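Long-range contacts in putative glutathione transferase (PDB 4FQU), which catalyses the glutathione-dependent reduction of glutathionyl-hydroquinones to hydroquinones, a step in the breakdown of the pollutant pentachlorophenol: residues G20-R25 with T115-V120; N84-L89 with D103-V108; W208-L213 with D255-S260. All coordinates share one frame; numbering follows the deposited sequence.

Overall arrangement
From the N terminus, the chain passes the small hairpin of strands 3-4 and 9-10 and reaches 20-25, which meets 115-120 in contact 1 and closes a loop of 89 intervening residues. Within that loop lie strands 45-49 and 73-76, helix 54-65 and the whole of contact 2, where 84-89 and 103-108 close a shorter loop of 13 residues at the start of helix 106-112. The two contacts touch through Val120, which packs on Leu105 and Tyr106, and both belong to the glutathione-binding half. Contact 3 comes later in series, in the helical C-terminal domain, joining helices 192-212 and 257-268, with its centre about 38 Å from that of contact 2.

Contact 1 of 3, residues G20-R25 with T115-V120; sequences GGRFVR and TYTGRV
Arg22 opens the contact by reaching out to Thr117. Its side chain is extended from CG to NE, with CG anti to the backbone N (chi1 -161°), and this carries the guanidinium to the threonine, which it meets from the opposite direction. Arg22 NH2 lies 3.1 Å from Thr117 OG1, but the angle is too poor for a hydrogen bond; the hydroxyl is bonded instead to the backbone O of Ile5, and NH2 forms a long, weak ion pair with Asp6. Thr117 CG2 sits over one face of the guanidinium. Two residues on, Val24 supplies the apolar part. Val24 CG2 rests against Thr117 CG2 at 3.6 Å, while Val24 CG1 lies 4.2 Å from Gly118 CA; Leu3 and Tyr14 also pack on this valine. Thr117 thus turns its methyl to Val24 and its hydroxyl to the hairpin residue Ile5. Arg25 takes part through its backbone: its O approaches Gly118 CA at 3.8 Å, and its CA is 5.7 Å from that of Gly118. The Arg25 guanidinium is engaged by a salt bridge to Glu27. On the other segment, Tyr116 OH hydrogen-bonds to Arg119 O at 2.8 Å, in the carbonyl plane, a bond that spans Gly118. Backbone bonds between Tyr116 and Gly7 and between Gly118 and Leu4 tie the same loop to the N-terminal hairpin. The contact therefore fastens the N-terminal extension onto the loop leading into strand 124-127 of the thioredoxin-like domain, where Arg119 and Val120 probably help bind glutathione, as in related enzymes.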
loop_
_atom_site.group_PDB
_atom_site.type_symbol
_atom_site.label_atom_id
_atom_site.label_comp_id
_atom_site.label_asym_id
_atom_site.label_seq_id
_atom_site.Cartn_x
_atom_site.Cartn_y
_atom_site.Cartn_z
ATOM N N GLY A 20 4.224 -6.287 -36.148
ATOM C CA GLY A 20 4.675 -7.676 -36.106
ATOM C C GLY A 20 6.004 -8.022 -36.794
ATOM O O GLY A 20 6.946 -7.207 -36.794
ATOM N N GLY A 21 6.125 -9.253 -37.312
ATOM C CA GLY A 21 5.196 -10.358 -37.059
ATOM C C GLY A 21 3.694 -10.160 -37.240
ATOM O O GLY A 21 3.214 -9.866 -38.343
ATOM N N ARG A 22 2.959 -10.329 -36.137
ATOM C CA ARG A 22 1.496 -10.214 -36.116
ATOM C C ARG A 22 1.045 -9.173 -35.096
ATOM O O ARG A 22 1.313 -9.326 -33.897
ATOM C CB ARG A 22 0.868 -11.581 -35.767
ATOM C CG ARG A 22 -0.629 -11.784 -36.143
ATOM C CD ARG A 22 -1.048 -13.285 -36.003
ATOM N NE ARG A 22 -2.481 -13.582 -36.118
ATOM C CZ ARG A 22 -3.446 -12.664 -36.191
ATOM N NH1 ARG A 22 -3.176 -11.353 -36.164
ATOM N NH2 ARG A 22 -4.707 -13.062 -36.291
ATOM N N PHE A 23 0.359 -8.134 -35.582
ATOM C CA PHE A 23 -0.248 -7.088 -34.738
ATOM C C PHE A 23 -1.583 -7.536 -34.150
ATOM O O PHE A 23 -2.421 -8.091 -34.879
ATOM C CB PHE A 23 -0.497 -5.833 -35.590
ATOM C CG PHE A 23 -0.947 -4.598 -34.808
ATOM C CD1 PHE A 23 -0.032 -3.827 -34.095
ATOM C CD2 PHE A 23 -2.261 -4.178 -34.843
ATOM C CE1 PHE A 23 -0.422 -2.704 -33.413
ATOM C CE2 PHE A 23 -2.634 -3.063 -34.150
ATOM C CZ PHE A 23 -1.700 -2.323 -33.440
ATOM N N VAL A 24 -1.774 -7.272 -32.851
ATOM C CA VAL A 24 -3.021 -7.571 -32.118
ATOM C C VAL A 24 -3.784 -6.310 -31.598
ATOM O O VAL A 24 -3.251 -5.526 -30.796
ATOM C CB VAL A 24 -2.746 -8.522 -30.938
ATOM C CG1 VAL A 24 -3.891 -8.526 -29.972
ATOM C CG2 VAL A 24 -2.462 -9.907 -31.436
ATOM N N ARG A 25 -5.029 -6.132 -32.059
ATOM C CA ARG A 25 -5.860 -4.984 -31.692
ATOM C C ARG A 25 -6.243 -5.142 -30.238
ATOM O O ARG A 25 -6.783 -6.177 -29.866
ATOM C CB ARG A 25 -7.119 -4.885 -32.592
ATOM C CG ARG A 25 -6.848 -4.432 -34.051
ATOM C CD ARG A 25 -8.101 -4.093 -34.872
ATOM N NE ARG A 25 -8.946 -3.110 -34.182
ATOM C CZ ARG A 25 -10.284 -3.172 -34.065
ATOM N NH1 ARG A 25 -10.967 -4.189 -34.619
ATOM N NH2 ARG A 25 -10.953 -2.204 -33.398
ATOM N N THR A 115 -12.021 -17.718 -34.420
ATOM C CA THR A 115 -10.621 -17.383 -34.618
ATOM C C THR A 115 -10.253 -16.063 -33.965
ATOM O O THR A 115 -9.131 -15.603 -34.103
ATOM C CB THR A 115 -10.296 -17.340 -36.107
ATOM O OG1 THR A 115 -11.310 -16.579 -36.792
ATOM C CG2 THR A 115 -10.269 -18.746 -36.643
ATOM N N TYR A 116 -11.206 -15.460 -33.264
ATOM C CA TYR A 116 -11.030 -14.163 -32.624
ATOM C C TYR A 116 -9.629 -13.877 -32.097
ATOM O O TYR A 116 -9.070 -14.644 -31.331
ATOM C CB TYR A 116 -12.032 -14.005 -31.487
ATOM C CG TYR A 116 -11.887 -12.723 -30.704
ATOM C CD1 TYR A 116 -12.516 -11.542 -31.113
ATOM C CD2 TYR A 116 -11.143 -12.678 -29.550
ATOM C CE1 TYR A 116 -12.395 -10.343 -30.387
ATOM C CE2 TYR A 116 -11.031 -11.480 -28.824
ATOM C CZ TYR A 116 -11.656 -10.325 -29.251
ATOM O OH TYR A 116 -11.530 -9.174 -28.513
ATOM N N THR A 117 -9.069 -12.746 -32.502
ATOM C CA THR A 117 -7.819 -12.283 -31.922
ATOM C C THR A 117 -8.045 -10.987 -31.190
ATOM O O THR A 117 -8.344 -9.984 -31.828
ATOM C CB THR A 117 -6.798 -11.956 -33.001
ATOM O OG1 THR A 117 -6.810 -12.978 -34.015
ATOM C CG2 THR A 117 -5.431 -11.787 -32.365
ATOM N N GLY A 118 -7.893 -10.984 -29.877
ATOM C CA GLY A 118 -7.888 -9.723 -29.172
ATOM C C GLY A 118 -7.897 -9.883 -27.687
ATOM O O GLY A 118 -7.630 -10.974 -27.180
ATOM N N ARG A 119 -8.200 -8.825 -26.948
ATOM C CA ARG A 119 -8.277 -9.081 -25.514
ATOM C C ARG A 119 -9.635 -9.686 -25.164
ATOM O O ARG A 119 -10.547 -9.682 -25.978
ATOM C CB ARG A 119 -7.934 -7.860 -24.689
ATOM C CG ARG A 119 -7.041 -6.899 -25.413
ATOM C CD ARG A 119 -6.839 -5.698 -24.551
ATOM N NE ARG A 119 -6.397 -6.158 -23.259
ATOM C CZ ARG A 119 -6.771 -5.615 -22.113
ATOM N NH1 ARG A 119 -7.602 -4.558 -22.119
ATOM N NH2 ARG A 119 -6.293 -6.147 -20.977
ATOM N N VAL A 120 -9.736 -10.283 -23.986
ATOM C CA VAL A 120 -10.968 -10.967 -23.574
ATOM C C VAL A 120 -11.396 -10.333 -22.272
ATOM O O VAL A 120 -10.946 -10.794 -21.199
ATOM C CB VAL A 120 -10.792 -12.518 -23.324
ATOM C CG1 VAL A 120 -12.086 -13.105 -22.853
ATOM C CG2 VAL A 120 -10.365 -13.262 -24.580
#

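Contact 2 of 3, residues N84-L89 with D103-V108; sequences NGWTFL and DYLYQV
Asn84 and Tyr104 each hold CG anti to the carbonyl carbon (chi1 -54° in Asn84), which brings amide and ring together, and an Asn84 chi2 of 90° turns the amide nearly parallel to the ring, the planes 6° apart. The backbones beside them form a single beta bridge, Thr87 with Tyr104, an antiparallel, non-hydrogen-bonded pair in the thioredoxin-like domain just before helix 106-112. Phe88 N donates to Asp103 O at 2.6 Å and Leu105 N to Trp86 O at 2.8 Å, one bond on either side of the bridged pair. Thr87 CB stands at the edge of the Tyr104 ring. Leu105 lies alongside Trp86, pointing the same way, and its CD2 packs 3.5 Å from Trp86 CB. Trp86 probably contributes to glutathione binding; its ring also stacks on His284, and its side chain is close to that of Cys53, the likely nucleophile. Phe88 meets Leu105 CD1 with CZ, and Val108 CG2 at its ring edge. Gln107 OE1 accepts a nearly straight bond from Tyr104 N at 2.6 Å, joining the bridge to the helix start. Asn84 CB makes a CH-pi contact 3.9 Å from the Tyr104 ring centroid, while Asp103 CB lies over the opposite face.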
loop_
_atom_site.group_PDB
_atom_site.type_symbol
_atom_site.label_atom_id
_atom_site.label_comp_id
_atom_site.label_asym_id
_atom_site.label_seq_id
_atom_site.Cartn_x
_atom_site.Cartn_y
_atom_site.Cartn_z
ATOM N N ASN A 84 -6.070 -18.596 -17.185
ATOM C CA ASN A 84 -7.132 -18.508 -18.185
ATOM C C ASN A 84 -7.863 -17.170 -18.147
ATOM O O ASN A 84 -8.817 -16.938 -18.858
ATOM C CB ASN A 84 -8.127 -19.667 -18.037
ATOM C CG ASN A 84 -7.451 -21.049 -18.057
ATOM O OD1 ASN A 84 -7.071 -21.556 -17.006
ATOM N ND2 ASN A 84 -7.327 -21.665 -19.249
ATOM N N GLY A 85 -7.412 -16.250 -17.328
ATOM C CA GLY A 85 -8.140 -15.004 -17.239
ATOM C C GLY A 85 -9.491 -15.154 -16.572
ATOM O O GLY A 85 -9.726 -16.073 -15.788
ATOM N N TRP A 86 -10.387 -14.230 -16.860
ATOM C CA TRP A 86 -11.663 -14.249 -16.185
ATOM C C TRP A 86 -12.338 -15.575 -16.467
ATOM O O TRP A 86 -12.424 -15.982 -17.615
ATOM C CB TRP A 86 -12.536 -13.129 -16.709
ATOM C CG TRP A 86 -12.099 -11.717 -16.415
ATOM C CD1 TRP A 86 -11.825 -10.764 -17.325
ATOM C CD2 TRP A 86 -11.959 -11.094 -15.123
ATOM N NE1 TRP A 86 -11.495 -9.589 -16.688
ATOM C CE2 TRP A 86 -11.577 -9.770 -15.338
ATOM C CE3 TRP A 86 -12.103 -11.535 -13.814
ATOM C CZ2 TRP A 86 -11.357 -8.879 -14.301
ATOM C CZ3 TRP A 86 -11.859 -10.623 -12.768
ATOM C CH2 TRP A 86 -11.492 -9.328 -13.028
ATOM N N THR A 87 -12.833 -16.221 -15.415
ATOM C CA THR A 87 -13.347 -17.588 -15.447
ATOM C C THR A 87 -14.706 -17.601 -14.753
ATOM O O THR A 87 -15.023 -16.700 -13.987
ATOM C CB THR A 87 -12.429 -18.545 -14.657
ATOM O OG1 THR A 87 -13.221 -19.298 -13.760
ATOM C CG2 THR A 87 -11.532 -17.810 -13.732
ATOM N N PHE A 88 -15.512 -18.620 -15.017
ATOM C CA PHE A 88 -16.747 -18.828 -14.278
ATOM C C PHE A 88 -16.637 -20.021 -13.322
ATOM O O PHE A 88 -17.606 -20.702 -13.053
ATOM C CB PHE A 88 -17.882 -19.084 -15.256
ATOM C CG PHE A 88 -18.128 -17.952 -16.198
ATOM C CD1 PHE A 88 -18.708 -16.785 -15.753
ATOM C CD2 PHE A 88 -17.787 -18.047 -17.535
ATOM C CE1 PHE A 88 -18.930 -15.741 -16.600
ATOM C CE2 PHE A 88 -18.014 -16.997 -18.395
ATOM C CZ PHE A 88 -18.588 -15.840 -17.917
ATOM N N LEU A 89 -15.443 -20.312 -12.836
ATOM C CA LEU A 89 -15.264 -21.469 -11.974
ATOM C C LEU A 89 -15.869 -21.083 -10.670
ATOM O O LEU A 89 -15.861 -19.916 -10.312
ATOM C CB LEU A 89 -13.787 -21.797 -11.764
ATOM C CG LEU A 89 -12.940 -22.076 -13.019
ATOM C CD1 LEU A 89 -11.479 -22.175 -12.674
ATOM C CD2 LEU A 89 -13.387 -23.312 -13.801
ATOM N N ASP A 103 -16.594 -22.279 -19.171
ATOM C CA ASP A 103 -15.803 -22.294 -17.949
ATOM C C ASP A 103 -15.032 -20.980 -17.871
ATOM O O ASP A 103 -14.881 -20.380 -16.798
ATOM C CB ASP A 103 -14.814 -23.457 -17.916
ATOM C CG ASP A 103 -15.479 -24.824 -18.006
ATOM O OD1 ASP A 103 -15.876 -25.362 -16.951
ATOM O OD2 ASP A 103 -15.563 -25.384 -19.138
ATOM N N TYR A 104 -14.563 -20.530 -19.029
ATOM C CA TYR A 104 -13.727 -19.348 -19.119
ATOM C C TYR A 104 -14.372 -18.252 -19.955
ATOM O O TYR A 104 -15.025 -18.543 -20.958
ATOM C CB TYR A 104 -12.430 -19.742 -19.774
ATOM C CG TYR A 104 -11.790 -20.911 -19.114
ATOM C CD1 TYR A 104 -11.488 -20.864 -17.779
ATOM C CD2 TYR A 104 -11.483 -22.060 -19.819
ATOM C CE1 TYR A 104 -10.893 -21.929 -17.146
ATOM C CE2 TYR A 104 -10.897 -23.133 -19.197
ATOM C CZ TYR A 104 -10.592 -23.071 -17.845
ATOM O OH TYR A 104 -9.981 -24.122 -17.152
ATOM N N LEU A 105 -14.175 -16.990 -19.557
ATOM C CA LEU A 105 -14.745 -15.855 -20.293
ATOM C C LEU A 105 -14.314 -15.888 -21.721
ATOM O O LEU A 105 -15.124 -15.675 -22.592
ATOM C CB LEU A 105 -14.396 -14.510 -19.664
ATOM C CG LEU A 105 -14.935 -13.195 -20.262
ATOM C CD1 LEU A 105 -16.417 -13.064 -20.141
ATOM C CD2 LEU A 105 -14.257 -12.009 -19.555
ATOM N N TYR A 106 -13.037 -16.181 -21.964
ATOM C CA TYR A 106 -12.537 -16.323 -23.342
ATOM C C TYR A 106 -13.426 -17.212 -24.219
ATOM O O TYR A 106 -13.608 -16.919 -25.384
ATOM C CB TYR A 106 -11.033 -16.685 -23.421
ATOM C CG TYR A 106 -10.569 -18.120 -23.145
ATOM C CD1 TYR A 106 -10.948 -19.169 -23.947
ATOM C CD2 TYR A 106 -9.692 -18.396 -22.105
ATOM C CE1 TYR A 106 -10.495 -20.455 -23.714
ATOM C CE2 TYR A 106 -9.251 -19.680 -21.848
ATOM C CZ TYR A 106 -9.659 -20.698 -22.664
ATOM O OH TYR A 106 -9.232 -21.974 -22.425
ATOM N N GLN A 107 -14.022 -18.263 -23.665
ATOM C CA GLN A 107 -14.975 -19.078 -24.435
ATOM C C GLN A 107 -16.253 -18.343 -24.886
ATOM O O GLN A 107 -16.979 -18.877 -25.738
ATOM C CB GLN A 107 -15.412 -20.332 -23.661
ATOM C CG GLN A 107 -14.399 -21.401 -23.510
ATOM C CD GLN A 107 -14.712 -22.281 -22.353
ATOM O OE1 GLN A 107 -14.981 -21.805 -21.250
ATOM N NE2 GLN A 107 -14.710 -23.577 -22.587
ATOM N N VAL A 108 -16.566 -17.177 -24.303
ATOM C CA VAL A 108 -17.718 -16.412 -24.750
ATOM C C VAL A 108 -17.345 -15.755 -26.064
ATOM O O VAL A 108 -18.083 -15.848 -27.043
ATOM C CB VAL A 108 -18.163 -15.326 -23.757
ATOM C CG1 VAL A 108 -19.337 -14.532 -24.330
ATOM C CG2 VAL A 108 -18.571 -15.935 -22.437
#

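Contact 3 of 3, residues W208-L213 with D255-S260; sequences WLEEHL and DYPNLS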
loop_
_atom_site.group_PDB
_atom_site.type_symbol
_atom_site.label_atom_id
_atom_site.label_comp_id
_atom_site.label_asym_id
_atom_site.label_seq_id
_atom_site.Cartn_x
_atom_site.Cartn_y
_atom_site.Cartn_z
ATOM N N TRP A 208 -8.872 18.832 -8.271
ATOM C CA TRP A 208 -9.843 19.564 -9.091
ATOM C C TRP A 208 -11.335 19.199 -8.864
ATOM O O TRP A 208 -12.223 20.071 -8.745
ATOM C CB TRP A 208 -9.534 19.382 -10.572
ATOM C CG TRP A 208 -10.489 20.165 -11.403
ATOM C CD1 TRP A 208 -10.512 21.509 -11.561
ATOM C CD2 TRP A 208 -11.587 19.660 -12.143
ATOM N NE1 TRP A 208 -11.552 21.884 -12.365
ATOM C CE2 TRP A 208 -12.223 20.760 -12.746
ATOM C CE3 TRP A 208 -12.095 18.382 -12.359
ATOM C CZ2 TRP A 208 -13.332 20.631 -13.532
ATOM C CZ3 TRP A 208 -13.183 18.246 -13.141
ATOM C CH2 TRP A 208 -13.804 19.368 -13.723
ATOM N N LEU A 209 -11.596 17.896 -8.851
ATOM C CA LEU A 209 -12.913 17.379 -8.589
ATOM C C LEU A 209 -13.438 17.862 -7.234
ATOM O O LEU A 209 -14.599 18.232 -7.109
ATOM C CB LEU A 209 -12.872 15.869 -8.681
ATOM C CG LEU A 209 -12.931 15.441 -10.138
ATOM C CD1 LEU A 209 -12.536 14.038 -10.252
ATOM C CD2 LEU A 209 -14.324 15.622 -10.725
ATOM N N GLU A 210 -12.580 17.877 -6.224
ATOM C CA GLU A 210 -13.000 18.339 -4.921
ATOM C C GLU A 210 -13.483 19.776 -4.991
ATOM O O GLU A 210 -14.449 20.138 -4.313
ATOM C CB GLU A 210 -11.893 18.189 -3.891
ATOM C CG GLU A 210 -12.218 18.752 -2.529
ATOM C CD GLU A 210 -13.110 17.842 -1.684
ATOM O OE1 GLU A 210 -13.335 16.674 -2.062
ATOM O OE2 GLU A 210 -13.587 18.296 -0.620
ATOM N N GLU A 211 -12.850 20.615 -5.807
ATOM C CA GLU A 211 -13.311 22.012 -5.856
ATOM C C GLU A 211 -14.632 22.113 -6.571
ATOM O O GLU A 211 -15.585 22.739 -6.096
ATOM C CB GLU A 211 -12.295 22.955 -6.505
ATOM C CG GLU A 211 -11.630 23.921 -5.510
ATOM C CD GLU A 211 -12.472 25.162 -5.176
ATOM O OE1 GLU A 211 -13.268 25.589 -6.037
ATOM O OE2 GLU A 211 -12.326 25.727 -4.056
ATOM N N HIS A 212 -14.683 21.482 -7.724
ATOM C CA HIS A 212 -15.881 21.499 -8.518
ATOM C C HIS A 212 -17.080 21.137 -7.690
ATOM O O HIS A 212 -18.177 21.620 -7.920
ATOM C CB HIS A 212 -15.757 20.472 -9.617
ATOM C CG HIS A 212 -16.656 20.731 -10.758
ATOM N ND1 HIS A 212 -16.483 21.808 -11.600
ATOM C CD2 HIS A 212 -17.761 20.085 -11.185
ATOM C CE1 HIS A 212 -17.435 21.806 -12.510
ATOM N NE2 HIS A 212 -18.232 20.775 -12.276
ATOM N N LEU A 213 -16.867 20.259 -6.726
ATOM C CA LEU A 213 -17.969 19.681 -5.988
ATOM C C LEU A 213 -18.371 20.542 -4.802
ATOM O O LEU A 213 -19.209 20.117 -3.974
ATOM C CB LEU A 213 -17.615 18.253 -5.526
ATOM C CG LEU A 213 -17.692 17.148 -6.572
ATOM C CD1 LEU A 213 -17.347 15.801 -6.012
ATOM C CD2 LEU A 213 -19.041 17.074 -7.162
ATOM N N ASP A 255 -9.820 11.823 2.637
ATOM C CA ASP A 255 -9.299 13.098 3.064
ATOM C C ASP A 255 -9.857 14.209 2.224
ATOM O O ASP A 255 -9.445 15.352 2.362
ATOM C CB ASP A 255 -7.790 13.094 2.970
ATOM C CG ASP A 255 -7.159 12.067 3.872
ATOM O OD1 ASP A 255 -7.572 12.030 5.061
ATOM O OD2 ASP A 255 -6.253 11.323 3.398
ATOM N N TYR A 256 -10.768 13.863 1.321
ATOM C CA TYR A 256 -11.416 14.843 0.429
ATOM C C TYR A 256 -12.869 14.896 0.807
ATOM O O TYR A 256 -13.643 14.051 0.359
ATOM C CB TYR A 256 -11.366 14.394 -1.031
ATOM C CG TYR A 256 -10.055 14.583 -1.710
ATOM C CD1 TYR A 256 -9.629 15.833 -2.103
ATOM C CD2 TYR A 256 -9.250 13.495 -1.987
ATOM C CE1 TYR A 256 -8.426 16.004 -2.733
ATOM C CE2 TYR A 256 -8.043 13.644 -2.618
ATOM C CZ TYR A 256 -7.642 14.897 -2.989
ATOM O OH TYR A 256 -6.446 15.017 -3.625
ATOM N N PRO A 257 -13.243 15.854 1.659
ATOM C CA PRO A 257 -14.607 15.932 2.169
ATOM C C PRO A 257 -15.627 15.889 1.057
ATOM O O PRO A 257 -16.463 15.011 1.074
ATOM C CB PRO A 257 -14.628 17.259 2.901
ATOM C CG PRO A 257 -13.354 17.894 2.570
ATOM C CD PRO A 257 -12.394 16.824 2.322
ATOM N N ASN A 258 -15.539 16.766 0.080
ATOM C CA ASN A 258 -16.533 16.742 -0.965
ATOM C C ASN A 258 -16.681 15.452 -1.743
ATOM O O ASN A 258 -17.808 15.056 -2.011
ATOM C CB ASN A 258 -16.366 17.908 -1.897
ATOM C CG ASN A 258 -17.042 19.103 -1.383
ATOM O OD1 ASN A 258 -18.138 19.006 -0.833
ATOM N ND2 ASN A 258 -16.404 20.251 -1.522
ATOM N N LEU A 259 -15.572 14.816 -2.122
ATOM C CA LEU A 259 -15.628 13.521 -2.797
ATOM C C LEU A 259 -16.189 12.434 -1.881
ATOM O O LEU A 259 -17.067 11.673 -2.289
ATOM C CB LEU A 259 -14.258 13.089 -3.293
ATOM C CG LEU A 259 -13.880 13.959 -4.479
ATOM C CD1 LEU A 259 -12.431 13.792 -4.905
ATOM C CD2 LEU A 259 -14.818 13.681 -5.636
ATOM N N SER A 260 -15.686 12.356 -0.647
ATOM C CA SER A 260 -16.127 11.347 0.317
ATOM C C SER A 260 -17.612 11.431 0.485
ATOM O O SER A 260 -18.249 10.429 0.777
ATOM C CB SER A 260 -15.470 11.553 1.672
ATOM O OG SER A 260 -14.241 10.854 1.733
#
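The last turn of helix 192-212 faces the first turn of helix 257-268, and the two backbones come nearest at Glu210 and Asn258, whose CA atoms are 5.5 Å apart. Tyr256 occupies the N-cap position of the second helix, and Leu213 is the first residue to leave the first one. Glu210 reaches from the first helix to the second. Its CG is anti to the backbone N (chi1 175°) and the chain then bends at chi2 (79°), swinging the carboxylate onto the first-turn N-H groups of helix 257-268. OE2 accepts from Asn258 N at 2.6 Å and OE1 from Leu259 N at 2.9 Å; both bonds use the syn sides of the carboxylate and lie somewhat out of its plane. The Tyr256 and Pro257 side chains lie beside this fork, Tyr256 CB near OE1 and Pro257 CG near OE2. Asn258 returns a weak bond from ND2 to Glu210 O, while its OD1 is held by Arg261. The Tyr256 hydroxyl is hydrogen-bonded to Asp207 of helix 192-212 and to Arg251. Beside the carboxylate, Leu213 and Leu259 cross at about a right angle, CD1 of the former against CD2 of the latter, and Leu209 CB adds to the same apolar patch, which Leu219 also borders. A carboxylate from one helix thus binds two N-H groups in the first turn of another within the all-helical C-terminal domain of the glutathione transferase fold, away from the probable glutathione site and catalytic residues. With two backbone N-H groups and the positive end of the helix dipole facing it, the Glu210 carboxylate is probably stabilised in its charged form.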